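Local atomic coordinates of dihydrodipicolinate synthase (Agrobacterium tumefaciens, PDB entry 3B4U), a protein that probably catalyses the aldol-type condensation of pyruvate with aspartate semialdehyde in lysine biosynthesis, or a related pyruvate-dependent lyase reaction. Residues Met26-Arg31 with Ser64-Ile70; Asp39-Gly45 with Arg74-Leu80; Phe122-Phe126 with Phe161-Val165; Val165-Ser171 with Leu188-Asp194. All blocks are in the same frame, centred on the assembly; numbering follows the deposited sequence.

Interaction 1: residues Met26-Arg31 with Ser64-Ile70; sequences MIAHAR and SFIAAGI
Ile27 reaches from helix 23-35 across the end of helix 57-67, where it meets Ser64, Phe65, Ala68 and Ile70. Its side chain divides at CB. CG1, anti to the carbonyl carbon (chi1 -71°), passes over one face of the Phe65 ring in a CH-pi contact, 3.9 Å from the ring centroid and displaced toward the CD1-CE1 side of the rim. Beyond it, CD1 ends against the last helical turn, 3.7 Å from Ser64 O and close to Ala68 CB. The other branch, CG2, touches both Ala68 CB and Ile70 CD1. Met26 comes to the rim of the same ring: its CG lies in the ring plane, and SD makes a Met-aromatic contact at the edge, 5.4 Å from the Phe65 centroid. Ala30 CB approaches Phe65 CE2 obliquely at 3.6 Å.

These are two neighbouring outer helices of a TIM barrel, and the second stops in a Schellman motif in which Gly69 takes positive phi. Arg31 binds this helix end. Bent at chi2, its side chain runs past Ile70 in the opposite direction and lays one guanidinium face on Ile70 CG1, with CZ 3.4 Å away. From the guanidinium edge, NH1 gives a bent hydrogen bond (141°) to Ala68 O at 2.9 Å. A water that accepts from Arg31 NE also donates to Ala68 O, a second, indirect link to the same carbonyl.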
loop_
_atom_site.group_PDB
_atom_site.type_symbol
_atom_site.label_atom_id
_atom_site.label_comp_id
_atom_site.label_asym_id
_atom_site.label_seq_id
_atom_site.Cartn_x
_atom_site.Cartn_y
_atom_site.Cartn_z
ATOM N N MET B 26 -7.092 24.184 1.362
ATOM C CA MET B 26 -7.233 23.177 0.322
ATOM C C MET B 26 -8.353 23.526 -0.636
ATOM O O MET B 26 -8.204 23.436 -1.858
ATOM C CB MET B 26 -7.446 21.821 0.973
ATOM C CG MET B 26 -7.350 20.671 0.015
ATOM S SD MET B 26 -7.524 19.011 0.994
ATOM C CE MET B 26 -7.475 17.782 -0.493
ATOM N N ILE B 27 -9.482 23.939 -0.065
ATOM C CA ILE B 27 -10.629 24.323 -0.867
ATOM C C ILE B 27 -10.312 25.571 -1.691
ATOM O O ILE B 27 -10.667 25.667 -2.846
ATOM C CB ILE B 27 -11.872 24.512 0.026
ATOM C CG1 ILE B 27 -12.318 23.137 0.523
ATOM C CG2 ILE B 27 -12.976 25.220 -0.693
ATOM C CD1 ILE B 27 -13.316 23.135 1.667
ATOM N N ALA B 28 -9.649 26.545 -1.083
ATOM C CA ALA B 28 -9.276 27.768 -1.812
ATOM C C ALA B 28 -8.323 27.462 -2.985
ATOM O O ALA B 28 -8.455 28.034 -4.069
ATOM C CB ALA B 28 -8.660 28.801 -0.840
ATOM N N HIS B 29 -7.412 26.533 -2.761
ATOM C CA HIS B 29 -6.512 26.097 -3.816
ATOM C C HIS B 29 -7.279 25.396 -4.932
ATOM O O HIS B 29 -7.047 25.669 -6.109
ATOM C CB HIS B 29 -5.400 25.232 -3.222
ATOM C CG HIS B 29 -4.449 24.719 -4.228
ATOM N ND1 HIS B 29 -3.700 25.547 -5.030
ATOM C CD2 HIS B 29 -4.128 23.444 -4.543
ATOM C CE1 HIS B 29 -2.955 24.779 -5.812
ATOM N NE2 HIS B 29 -3.190 23.499 -5.547
ATOM N N ALA B 30 -8.223 24.542 -4.580
ATOM C CA ALA B 30 -9.068 23.911 -5.588
ATOM C C ALA B 30 -9.808 24.966 -6.408
ATOM O O ALA B 30 -9.868 24.889 -7.632
ATOM C CB ALA B 30 -10.053 22.961 -4.933
ATOM N N ARG B 31 -10.399 25.956 -5.744
ATOM C CA ARG B 31 -11.130 26.998 -6.453
ATOM C C ARG B 31 -10.213 27.760 -7.399
ATOM O O ARG B 31 -10.613 28.110 -8.510
ATOM C CB ARG B 31 -11.746 27.983 -5.475
ATOM C CG ARG B 31 -12.918 27.412 -4.708
ATOM C CD ARG B 31 -14.172 27.307 -5.544
ATOM N NE ARG B 31 -15.362 27.006 -4.729
ATOM C CZ ARG B 31 -16.545 26.633 -5.222
ATOM N NH1 ARG B 31 -17.526 26.381 -4.382
ATOM N NH2 ARG B 31 -16.768 26.502 -6.518
ATOM N N SER B 64 -16.481 18.397 3.419
ATOM C CA SER B 64 -16.208 19.829 3.475
ATOM C C SER B 64 -16.147 20.472 2.092
ATOM O O SER B 64 -16.645 21.591 1.910
ATOM C CB SER B 64 -14.916 20.094 4.221
ATOM O OG SER B 64 -15.013 19.740 5.589
ATOM N N PHE B 65 -15.564 19.775 1.119
ATOM C CA PHE B 65 -15.549 20.306 -0.254
ATOM C C PHE B 65 -16.961 20.518 -0.758
ATOM O O PHE B 65 -17.271 21.557 -1.374
ATOM C CB PHE B 65 -14.840 19.317 -1.197
ATOM C CG PHE B 65 -13.392 19.653 -1.470
ATOM C CD1 PHE B 65 -12.427 19.524 -0.485
ATOM C CD2 PHE B 65 -13.000 20.104 -2.737
ATOM C CE1 PHE B 65 -11.106 19.878 -0.768
ATOM C CE2 PHE B 65 -11.698 20.468 -2.994
ATOM C CZ PHE B 65 -10.743 20.355 -2.009
ATOM N N ILE B 66 -17.823 19.533 -0.518
ATOM C CA ILE B 66 -19.198 19.603 -1.006
ATOM C C ILE B 66 -19.981 20.688 -0.264
ATOM O O ILE B 66 -20.715 21.462 -0.886
ATOM C CB ILE B 66 -19.835 18.208 -0.956
ATOM C CG1 ILE B 66 -19.108 17.320 -1.976
ATOM C CG2 ILE B 66 -21.330 18.290 -1.256
ATOM C CD1 ILE B 66 -19.482 15.843 -1.954
ATOM N N ALA B 67 -19.790 20.809 1.044
ATOM C CA ALA B 67 -20.457 21.874 1.803
ATOM C C ALA B 67 -19.987 23.253 1.369
ATOM O O ALA B 67 -20.767 24.208 1.401
ATOM C CB ALA B 67 -20.232 21.681 3.293
ATOM N N ALA B 68 -18.742 23.363 0.907
ATOM C CA ALA B 68 -18.161 24.614 0.427
ATOM C C ALA B 68 -18.639 24.945 -1.003
ATOM O O ALA B 68 -18.227 25.940 -1.577
ATOM C CB ALA B 68 -16.647 24.559 0.485
ATOM N N GLY B 69 -19.402 24.066 -1.602
ATOM C CA GLY B 69 -20.076 24.390 -2.843
ATOM C C GLY B 69 -19.383 24.004 -4.113
ATOM O O GLY B 69 -19.871 24.356 -5.168
ATOM N N ILE B 70 -18.272 23.288 -4.016
ATOM C CA ILE B 70 -17.649 22.752 -5.208
ATOM C C ILE B 70 -18.523 21.610 -5.709
ATOM O O ILE B 70 -18.897 20.718 -4.954
ATOM C CB ILE B 70 -16.193 22.311 -4.946
ATOM C CG1 ILE B 70 -15.323 23.546 -4.681
ATOM C CG2 ILE B 70 -15.642 21.545 -6.159
ATOM C CD1 ILE B 70 -13.929 23.255 -4.187
HETATM O O HOH W 1 -15.534 27.658 -1.993
#

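Interaction 2: residues Asp39-Gly45 with Arg74-Leu80; sequences DSVTLFG and RIVTGVL
Val41 to Leu43 and Ile75 to Thr77 pair as parallel strands, their axes 4.5 Å apart at closest and inclined by 21°. Val41 N bonds to Arg74 O, Val41 O accepts from Val76 N, Leu43 N turns to Val76 O, and Gly78 N meets Leu43 O at 2.8 Å, almost straight (177°). One strand thus uses Val41 and Leu43, while Val76 answers with both its N-H and its carbonyl.

Side chains alternate between the faces. On one, Thr42 and Val76 cross obliquely; Thr42 OG1, placed beside its own backbone N by chi1 -65°, presses on Val76 CB at 3.3 Å, and its polar need is met by Ser8. Ser40 OG also bonds to Ser8, and stands 4.0 Å from Val76 CG2. On the other face Leu43 CD1 packs on Ile75 CG2 (3.9 Å), beneath Phe65 of helix 57-67. At the C-terminal ends, Leu80 CD1 rests against Phe44 O at 3.5 Å, and Leu80 packs in turn on Tyr109 of the second subunit. At the other end a water links Asp39 O to Arg74 NE, lying in the guanidinium plane.

With helix 57-67 between them in sequence, the strands form a beta-alpha-beta crossover and exemplify the plan of the TIM barrel, strands inside and helices outside: Thr42 and Val76 face its interior, Leu43 and Ile75 its helical coat.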
loop_
_atom_site.group_PDB
_atom_site.type_symbol
_atom_site.label_atom_id
_atom_site.label_comp_id
_atom_site.label_asym_id
_atom_site.label_seq_id
_atom_site.Cartn_x
_atom_site.Cartn_y
_atom_site.Cartn_z
ATOM N N ASP B 39 -10.865 21.679 -15.373
ATOM C CA ASP B 39 -12.233 21.191 -15.462
ATOM C C ASP B 39 -12.698 20.477 -14.196
ATOM O O ASP B 39 -13.876 20.410 -13.908
ATOM C CB ASP B 39 -12.348 20.261 -16.688
ATOM C CG ASP B 39 -11.962 20.982 -17.955
ATOM O OD1 ASP B 39 -12.681 21.945 -18.306
ATOM O OD2 ASP B 39 -10.967 20.656 -18.615
ATOM N N SER B 40 -11.751 19.931 -13.448
ATOM C CA SER B 40 -12.020 19.240 -12.196
ATOM C C SER B 40 -10.787 19.284 -11.337
ATOM O O SER B 40 -9.718 19.700 -11.775
ATOM C CB SER B 40 -12.452 17.787 -12.463
ATOM O OG SER B 40 -11.385 17.027 -12.994
ATOM N N VAL B 41 -10.938 18.804 -10.105
ATOM C CA VAL B 41 -9.814 18.550 -9.233
ATOM C C VAL B 41 -9.867 17.122 -8.757
ATOM O O VAL B 41 -10.929 16.597 -8.423
ATOM C CB VAL B 41 -9.788 19.569 -8.041
ATOM C CG1 VAL B 41 -9.542 21.000 -8.527
ATOM C CG2 VAL B 41 -11.066 19.512 -7.168
ATOM N N THR B 42 -8.697 16.510 -8.700
ATOM C CA THR B 42 -8.548 15.135 -8.217
ATOM C C THR B 42 -7.967 15.225 -6.811
ATOM O O THR B 42 -6.874 15.747 -6.604
ATOM C CB THR B 42 -7.639 14.306 -9.115
ATOM O OG1 THR B 42 -8.256 14.175 -10.388
ATOM C CG2 THR B 42 -7.414 12.933 -8.553
ATOM N N LEU B 43 -8.741 14.748 -5.845
ATOM C CA LEU B 43 -8.327 14.714 -4.450
ATOM C C LEU B 43 -7.745 13.372 -4.100
ATOM O O LEU B 43 -8.222 12.350 -4.589
ATOM C CB LEU B 43 -9.554 14.951 -3.548
ATOM C CG LEU B 43 -10.383 16.182 -3.868
ATOM C CD1 LEU B 43 -11.469 16.340 -2.806
ATOM C CD2 LEU B 43 -9.545 17.449 -4.062
ATOM N N PHE B 44 -6.724 13.346 -3.252
ATOM C CA PHE B 44 -6.215 12.100 -2.700
ATOM C C PHE B 44 -5.518 11.263 -3.760
ATOM O O PHE B 44 -5.471 10.034 -3.637
ATOM C CB PHE B 44 -7.299 11.251 -1.956
ATOM C CG PHE B 44 -8.360 12.057 -1.253
ATOM C CD1 PHE B 44 -8.052 12.987 -0.290
ATOM C CD2 PHE B 44 -9.702 11.810 -1.536
ATOM C CE1 PHE B 44 -9.048 13.697 0.328
ATOM C CE2 PHE B 44 -10.696 12.536 -0.866
ATOM C CZ PHE B 44 -10.351 13.459 0.039
ATOM N N GLY B 45 -4.950 11.885 -4.794
ATOM C CA GLY B 45 -4.069 11.160 -5.703
ATOM C C GLY B 45 -2.652 11.153 -5.166
ATOM O O GLY B 45 -2.385 11.567 -4.038
ATOM N N ARG B 74 -17.221 18.102 -10.388
ATOM C CA ARG B 74 -15.890 18.646 -10.596
ATOM C C ARG B 74 -14.859 18.053 -9.640
ATOM O O ARG B 74 -13.754 18.572 -9.560
ATOM C CB ARG B 74 -15.917 20.167 -10.500
ATOM C CG ARG B 74 -16.684 20.786 -11.681
ATOM C CD ARG B 74 -16.574 22.262 -11.710
ATOM N NE ARG B 74 -17.347 22.808 -12.810
ATOM C CZ ARG B 74 -18.421 23.605 -12.703
ATOM N NH1 ARG B 74 -18.938 24.018 -11.526
ATOM N NH2 ARG B 74 -18.977 24.013 -13.824
ATOM N N ILE B 75 -15.192 16.932 -8.995
ATOM C CA ILE B 75 -14.294 16.265 -8.061
ATOM C C ILE B 75 -14.072 14.838 -8.515
ATOM O O ILE B 75 -15.004 14.090 -8.791
ATOM C CB ILE B 75 -14.880 16.252 -6.638
ATOM C CG1 ILE B 75 -15.097 17.674 -6.144
ATOM C CG2 ILE B 75 -13.966 15.485 -5.675
ATOM C CD1 ILE B 75 -15.839 17.769 -4.814
ATOM N N VAL B 76 -12.803 14.454 -8.601
ATOM C CA VAL B 76 -12.356 13.073 -8.802
ATOM C C VAL B 76 -11.693 12.647 -7.500
ATOM O O VAL B 76 -10.975 13.445 -6.899
ATOM C CB VAL B 76 -11.355 12.997 -9.975
ATOM C CG1 VAL B 76 -10.770 11.605 -10.156
ATOM C CG2 VAL B 76 -12.015 13.497 -11.269
ATOM N N THR B 77 -11.922 11.420 -7.027
ATOM C CA THR B 77 -11.254 10.944 -5.826
ATOM C C THR B 77 -10.316 9.800 -6.129
ATOM O O THR B 77 -10.734 8.770 -6.686
ATOM C CB THR B 77 -12.257 10.522 -4.750
ATOM O OG1 THR B 77 -13.092 9.484 -5.241
ATOM C CG2 THR B 77 -13.130 11.672 -4.334
ATOM N N GLY B 78 -9.068 9.918 -5.703
ATOM C CA GLY B 78 -8.127 8.810 -5.747
ATOM C C GLY B 78 -8.429 7.778 -4.693
ATOM O O GLY B 78 -8.787 8.118 -3.569
ATOM N N VAL B 79 -8.292 6.520 -5.071
ATOM C CA VAL B 79 -8.453 5.358 -4.190
ATOM C C VAL B 79 -7.213 4.514 -4.419
ATOM O O VAL B 79 -6.964 4.049 -5.513
ATOM C CB VAL B 79 -9.761 4.588 -4.494
ATOM C CG1 VAL B 79 -9.835 3.317 -3.665
ATOM C CG2 VAL B 79 -10.983 5.482 -4.165
ATOM N N LEU B 80 -6.420 4.376 -3.363
ATOM C CA LEU B 80 -5.039 3.898 -3.385
ATOM C C LEU B 80 -4.815 2.830 -2.354
ATOM O O LEU B 80 -3.813 2.814 -1.673
ATOM C CB LEU B 80 -4.072 5.063 -3.158
ATOM C CG LEU B 80 -4.221 6.310 -4.034
ATOM C CD1 LEU B 80 -3.189 7.377 -3.632
ATOM C CD2 LEU B 80 -4.083 5.984 -5.536
HETATM O O HOH W 2 -15.861 21.931 -15.050
#

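Interaction 3: residues Phe122-Phe126 with Phe161-Val165; sequences FSAVF and FPGIV
Phe126 and Phe161 make an edge-to-face pair, with Ile164 as the third large contributor to the contact. The edge of Phe126 is directed at the face of Phe161: the ring centroids are 5.0 Å apart, the planes stand at 77°, and Phe126 CD2 sits over the centre of the Phe161 ring. Ile164 addresses Phe126 differently. Its CG2, the branch anti to the backbone N, rests over the middle of one Phe126 face as a CH-pi contact, 3.9 Å from the centroid and only 12° from the ring normal. The opposite face of that ring lies against the helix itself, with Phe122 O above it and offset toward the rim, so the ring is sandwiched between a carbonyl of its own helical turn and the methyl group of Ile164.

Two smaller contacts complete the fit. Val165 CG2 approaches Phe126 CE2 obliquely at 3.5 Å, and Ser123 OG meets the edge of Phe161 at CZ, 3.4 Å away. The turn that offers these groups is held by Phe161 O, which accepts from both Ile164 N and Val165 N; this brings Phe161, Ile164 and Val165 round to the same ring.

The contact thus joins helix 115-129 to the loop between helix 151-160 and strand 165-170. Strand 136-140 lies next to it: Ile136 touches both Phe126 and Ile164 and bonds through its backbone to Ile164. Leu157 of helix 151-160 packs on Val165, while on another side of helix 115-129 Ala124 and Val125 touch helix 84-96.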
loop_
_atom_site.group_PDB
_atom_site.type_symbol
_atom_site.label_atom_id
_atom_site.label_comp_id
_atom_site.label_asym_id
_atom_site.label_seq_id
_atom_site.Cartn_x
_atom_site.Cartn_y
_atom_site.Cartn_z
ATOM N N PHE B 122 -10.095 -6.143 -9.679
ATOM C CA PHE B 122 -10.978 -5.091 -10.144
ATOM C C PHE B 122 -12.420 -5.588 -10.240
ATOM O O PHE B 122 -13.343 -4.902 -9.834
ATOM C CB PHE B 122 -10.499 -4.537 -11.490
ATOM C CG PHE B 122 -9.317 -3.608 -11.416
ATOM C CD1 PHE B 122 -9.439 -2.344 -10.857
ATOM C CD2 PHE B 122 -8.085 -4.006 -11.888
ATOM C CE1 PHE B 122 -8.360 -1.488 -10.778
ATOM C CE2 PHE B 122 -7.008 -3.152 -11.820
ATOM C CZ PHE B 122 -7.147 -1.899 -11.276
ATOM N N SER B 123 -12.607 -6.781 -10.791
ATOM C CA SER B 123 -13.957 -7.331 -10.870
ATOM C C SER B 123 -14.627 -7.423 -9.508
ATOM O O SER B 123 -15.796 -7.076 -9.354
ATOM C CB SER B 123 -13.927 -8.718 -11.488
ATOM O OG SER B 123 -15.249 -9.227 -11.584
ATOM N N ALA B 124 -13.887 -7.884 -8.502
ATOM C CA ALA B 124 -14.445 -8.006 -7.153
ATOM C C ALA B 124 -14.776 -6.646 -6.554
ATOM O O ALA B 124 -15.797 -6.489 -5.895
ATOM C CB ALA B 124 -13.482 -8.764 -6.260
ATOM N N VAL B 125 -13.932 -5.654 -6.806
ATOM C CA VAL B 125 -14.221 -4.288 -6.345
ATOM C C VAL B 125 -15.514 -3.783 -6.989
ATOM O O VAL B 125 -16.382 -3.269 -6.288
ATOM C CB VAL B 125 -13.042 -3.328 -6.650
ATOM C CG1 VAL B 125 -13.427 -1.871 -6.370
ATOM C CG2 VAL B 125 -11.836 -3.723 -5.809
ATOM N N PHE B 126 -15.659 -3.953 -8.283
ATOM C CA PHE B 126 -16.837 -3.461 -8.988
ATOM C C PHE B 126 -18.103 -4.164 -8.504
ATOM O O PHE B 126 -19.132 -3.505 -8.302
ATOM C CB PHE B 126 -16.671 -3.600 -10.499
ATOM C CG PHE B 126 -15.466 -2.894 -11.064
ATOM C CD1 PHE B 126 -14.849 -1.813 -10.413
ATOM C CD2 PHE B 126 -14.910 -3.348 -12.231
ATOM C CE1 PHE B 126 -13.718 -1.235 -10.920
ATOM C CE2 PHE B 126 -13.784 -2.771 -12.751
ATOM C CZ PHE B 126 -13.197 -1.698 -12.091
ATOM N N PHE B 161 -16.649 -4.546 -18.340
ATOM C CA PHE B 161 -17.217 -3.516 -17.491
ATOM C C PHE B 161 -17.501 -2.224 -18.214
ATOM O O PHE B 161 -17.086 -1.145 -17.793
ATOM C CB PHE B 161 -16.290 -3.290 -16.277
ATOM C CG PHE B 161 -16.035 -4.548 -15.503
ATOM C CD1 PHE B 161 -17.083 -5.188 -14.853
ATOM C CD2 PHE B 161 -14.776 -5.121 -15.431
ATOM C CE1 PHE B 161 -16.890 -6.372 -14.185
ATOM C CE2 PHE B 161 -14.569 -6.321 -14.736
ATOM C CZ PHE B 161 -15.633 -6.944 -14.136
ATOM N N PRO B 162 -18.274 -2.292 -19.303
ATOM C CA PRO B 162 -18.593 -1.069 -20.025
ATOM C C PRO B 162 -19.364 -0.076 -19.154
ATOM O O PRO B 162 -20.246 -0.455 -18.416
ATOM C CB PRO B 162 -19.418 -1.594 -21.218
ATOM C CG PRO B 162 -20.021 -2.835 -20.712
ATOM C CD PRO B 162 -18.940 -3.470 -19.893
ATOM N N GLY B 163 -18.994 1.201 -19.226
ATOM C CA GLY B 163 -19.569 2.231 -18.364
ATOM C C GLY B 163 -19.042 2.257 -16.946
ATOM O O GLY B 163 -19.322 3.235 -16.201
ATOM N N ILE B 164 -18.365 1.188 -16.516
ATOM C CA ILE B 164 -17.749 1.151 -15.198
ATOM C C ILE B 164 -16.285 1.556 -15.373
ATOM O O ILE B 164 -15.832 2.521 -14.766
ATOM C CB ILE B 164 -17.918 -0.205 -14.510
ATOM C CG1 ILE B 164 -19.418 -0.514 -14.253
ATOM C CG2 ILE B 164 -17.121 -0.203 -13.203
ATOM C CD1 ILE B 164 -19.634 -1.961 -13.910
ATOM N N VAL B 165 -15.547 0.847 -16.196
ATOM C CA VAL B 165 -14.178 1.257 -16.528
ATOM C C VAL B 165 -14.268 2.212 -17.717
ATOM O O VAL B 165 -14.584 1.791 -18.845
ATOM C CB VAL B 165 -13.278 0.070 -16.817
ATOM C CG1 VAL B 165 -11.898 0.551 -17.316
ATOM C CG2 VAL B 165 -13.138 -0.765 -15.544
#

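Interaction 4: residues Val165-Ser171 with Leu188-Asp194; sequences VTGVKDS and LAILIGD
Thr166 and Ala189 open a ladder of flat peptide groups that meet by their N-H and C=O edges, while side chains occupy the two faces. Ala189 N lies in the carbonyl plane of Thr166 on a lone pair of O, with a nearly straight bond (178°). Val168 N then bonds to Ala189 O, Leu191 N to Val168 O at 2.9 Å, and Asp170 N to Leu191 O. Where Gly193 N bonds to Asp170 O, the donor stands above the carbonyl plane, 39° out of it; the same oxygen also accepts from a water that bridges to Asp194 N. Gly167 brings its CA within 3.0 Å of Ala189 O.

Over one face of this parallel ladder, Val168 CG2 and Ile190 CD1 lie side by side at 3.9 Å, under Leu181 and Leu182 of helix 175-185. Asp170 projects to the same face. The other face, turned to the barrel interior, carries Lys169 and Leu191, whose side chains meet at about a right angle. Lys169 leaves with CG anti to the backbone N and then bends at chi2 (62°), so that CD passes Leu191 CB at 3.8 Å and CE arrives 3.8 Å from Gly193 CA. NZ bonds to Ile210 O.

In this family the lysine that forms a Schiff base with pyruvate comes from the sixth barrel strand, and Lys169 on strand 165-170 is consistent with that role. Packing on Leu191 and Gly193 holds its aliphatic part alongside the neighbouring strand; on the outer face Asp170 is satisfied by Ser172 and Asn140 at OD1 and Thr178 at OD2.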
loop_
_atom_site.group_PDB
_atom_site.type_symbol
_atom_site.label_atom_id
_atom_site.label_comp_id
_atom_site.label_asym_id
_atom_site.label_seq_id
_atom_site.Cartn_x
_atom_site.Cartn_y
_atom_site.Cartn_z
ATOM N N VAL B 165 -15.547 0.847 -16.196
ATOM C CA VAL B 165 -14.178 1.257 -16.528
ATOM C C VAL B 165 -14.268 2.212 -17.717
ATOM O O VAL B 165 -14.584 1.791 -18.845
ATOM C CB VAL B 165 -13.278 0.070 -16.817
ATOM C CG1 VAL B 165 -11.898 0.551 -17.316
ATOM C CG2 VAL B 165 -13.138 -0.765 -15.544
ATOM N N THR B 166 -14.082 3.501 -17.443
ATOM C CA THR B 166 -14.303 4.541 -18.405
ATOM C C THR B 166 -13.024 5.227 -18.878
ATOM O O THR B 166 -13.077 6.066 -19.770
ATOM C CB THR B 166 -15.304 5.588 -17.912
ATOM O OG1 THR B 166 -14.747 6.238 -16.765
ATOM C CG2 THR B 166 -16.658 4.959 -17.556
ATOM N N GLY B 167 -11.882 4.869 -18.303
ATOM C CA GLY B 167 -10.655 5.510 -18.702
ATOM C C GLY B 167 -9.478 4.922 -17.972
ATOM O O GLY B 167 -9.598 4.021 -17.138
ATOM N N VAL B 168 -8.317 5.449 -18.365
ATOM C CA VAL B 168 -7.034 5.040 -17.843
ATOM C C VAL B 168 -6.222 6.296 -17.583
ATOM O O VAL B 168 -6.084 7.118 -18.488
ATOM C CB VAL B 168 -6.257 4.160 -18.841
ATOM C CG1 VAL B 168 -4.901 3.708 -18.227
ATOM C CG2 VAL B 168 -7.054 2.927 -19.251
ATOM N N LYS B 169 -5.640 6.419 -16.389
ATOM C CA LYS B 169 -4.607 7.424 -16.171
ATOM C C LYS B 169 -3.281 6.723 -16.351
ATOM O O LYS B 169 -2.853 5.925 -15.512
ATOM C CB LYS B 169 -4.722 8.045 -14.775
ATOM C CG LYS B 169 -3.608 9.038 -14.472
ATOM C CD LYS B 169 -3.581 10.235 -15.407
ATOM C CE LYS B 169 -2.437 11.171 -15.119
ATOM N NZ LYS B 169 -2.509 12.357 -16.050
ATOM N N ASP B 170 -2.640 6.988 -17.497
ATOM C CA ASP B 170 -1.414 6.339 -17.837
ATOM C C ASP B 170 -0.265 7.244 -17.481
ATOM O O ASP B 170 0.061 8.173 -18.220
ATOM C CB ASP B 170 -1.378 5.994 -19.332
ATOM C CG ASP B 170 -0.103 5.317 -19.732
ATOM O OD1 ASP B 170 0.667 4.909 -18.846
ATOM O OD2 ASP B 170 0.122 5.196 -20.951
ATOM N N SER B 171 0.347 6.945 -16.353
ATOM C CA SER B 171 1.506 7.662 -15.841
ATOM C C SER B 171 2.757 6.791 -16.001
ATOM O O SER B 171 3.707 6.948 -15.275
ATOM C CB SER B 171 1.284 8.081 -14.396
ATOM O OG SER B 171 0.239 9.024 -14.398
ATOM N N LEU B 188 -12.096 5.077 -24.656
ATOM C CA LEU B 188 -12.117 5.451 -23.247
ATOM C C LEU B 188 -11.400 6.779 -23.104
ATOM O O LEU B 188 -10.787 7.289 -24.022
ATOM C CB LEU B 188 -11.405 4.393 -22.426
ATOM C CG LEU B 188 -11.974 2.982 -22.509
ATOM C CD1 LEU B 188 -11.170 2.087 -21.545
ATOM C CD2 LEU B 188 -13.469 2.996 -22.261
ATOM N N ALA B 189 -11.452 7.333 -21.898
ATOM C CA ALA B 189 -10.706 8.558 -21.562
ATOM C C ALA B 189 -9.264 8.128 -21.208
ATOM O O ALA B 189 -8.993 7.646 -20.102
ATOM C CB ALA B 189 -11.368 9.276 -20.411
ATOM N N ILE B 190 -8.347 8.299 -22.163
ATOM C CA ILE B 190 -6.935 7.977 -21.938
ATOM C C ILE B 190 -6.258 9.264 -21.538
ATOM O O ILE B 190 -6.180 10.208 -22.318
ATOM C CB ILE B 190 -6.291 7.337 -23.176
ATOM C CG1 ILE B 190 -7.066 6.099 -23.629
ATOM C CG2 ILE B 190 -4.830 7.047 -22.901
ATOM C CD1 ILE B 190 -7.232 5.029 -22.578
ATOM N N LEU B 191 -5.792 9.298 -20.304
ATOM C CA LEU B 191 -5.217 10.475 -19.675
ATOM C C LEU B 191 -3.716 10.206 -19.511
ATOM O O LEU B 191 -3.306 9.091 -19.214
ATOM C CB LEU B 191 -5.895 10.711 -18.323
ATOM C CG LEU B 191 -7.412 10.709 -18.340
ATOM C CD1 LEU B 191 -7.945 10.921 -16.917
ATOM C CD2 LEU B 191 -7.977 11.733 -19.293
ATOM N N ILE B 192 -2.880 11.218 -19.736
ATOM C CA ILE B 192 -1.433 10.984 -19.920
ATOM C C ILE B 192 -0.654 11.769 -18.880
ATOM O O ILE B 192 -0.713 12.989 -18.811
ATOM C CB ILE B 192 -1.000 11.347 -21.358
ATOM C CG1 ILE B 192 -1.698 10.414 -22.330
ATOM C CG2 ILE B 192 0.530 11.283 -21.485
ATOM C CD1 ILE B 192 -1.559 10.864 -23.789
ATOM N N GLY B 193 0.069 11.038 -18.061
ATOM C CA GLY B 193 0.879 11.614 -16.982
ATOM C C GLY B 193 2.197 12.223 -17.432
ATOM O O GLY B 193 2.616 13.235 -16.893
ATOM N N ASP B 194 2.846 11.675 -18.441
ATOM C CA ASP B 194 4.181 12.136 -18.855
ATOM C C ASP B 194 4.037 13.345 -19.749
ATOM O O ASP B 194 3.546 13.256 -20.866
ATOM C CB ASP B 194 4.877 10.989 -19.587
ATOM C CG ASP B 194 6.361 11.209 -19.847
ATOM O OD1 ASP B 194 6.938 12.176 -19.310
ATOM O OD2 ASP B 194 6.937 10.389 -20.611
HETATM O O HOH W 3 2.628 8.649 -19.161
#

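In the fold
The four contacts belong to the two layers of one barrel, the inner strands and the outer helices with their loops. Interactions 2 and 4 are two strand pairs of the same parallel sheet, their centres 13 Å apart and not touching. Interaction 1 lies outside interaction 2 and touches it: Phe65 CZ packs on Leu43 CD2 at 3.8 Å, and Ile70 on Ile75. Interaction 3 hands over to interaction 4 through Val165, which is shared; their centres are 15 Å apart. Interactions 1 and 4 fall on opposite sides of the chain's centre. Leu80 of interaction 2 has its side chain about 7 Å from a bound magnesium ion, whereas Lys169 of interaction 4 marks the probable active site.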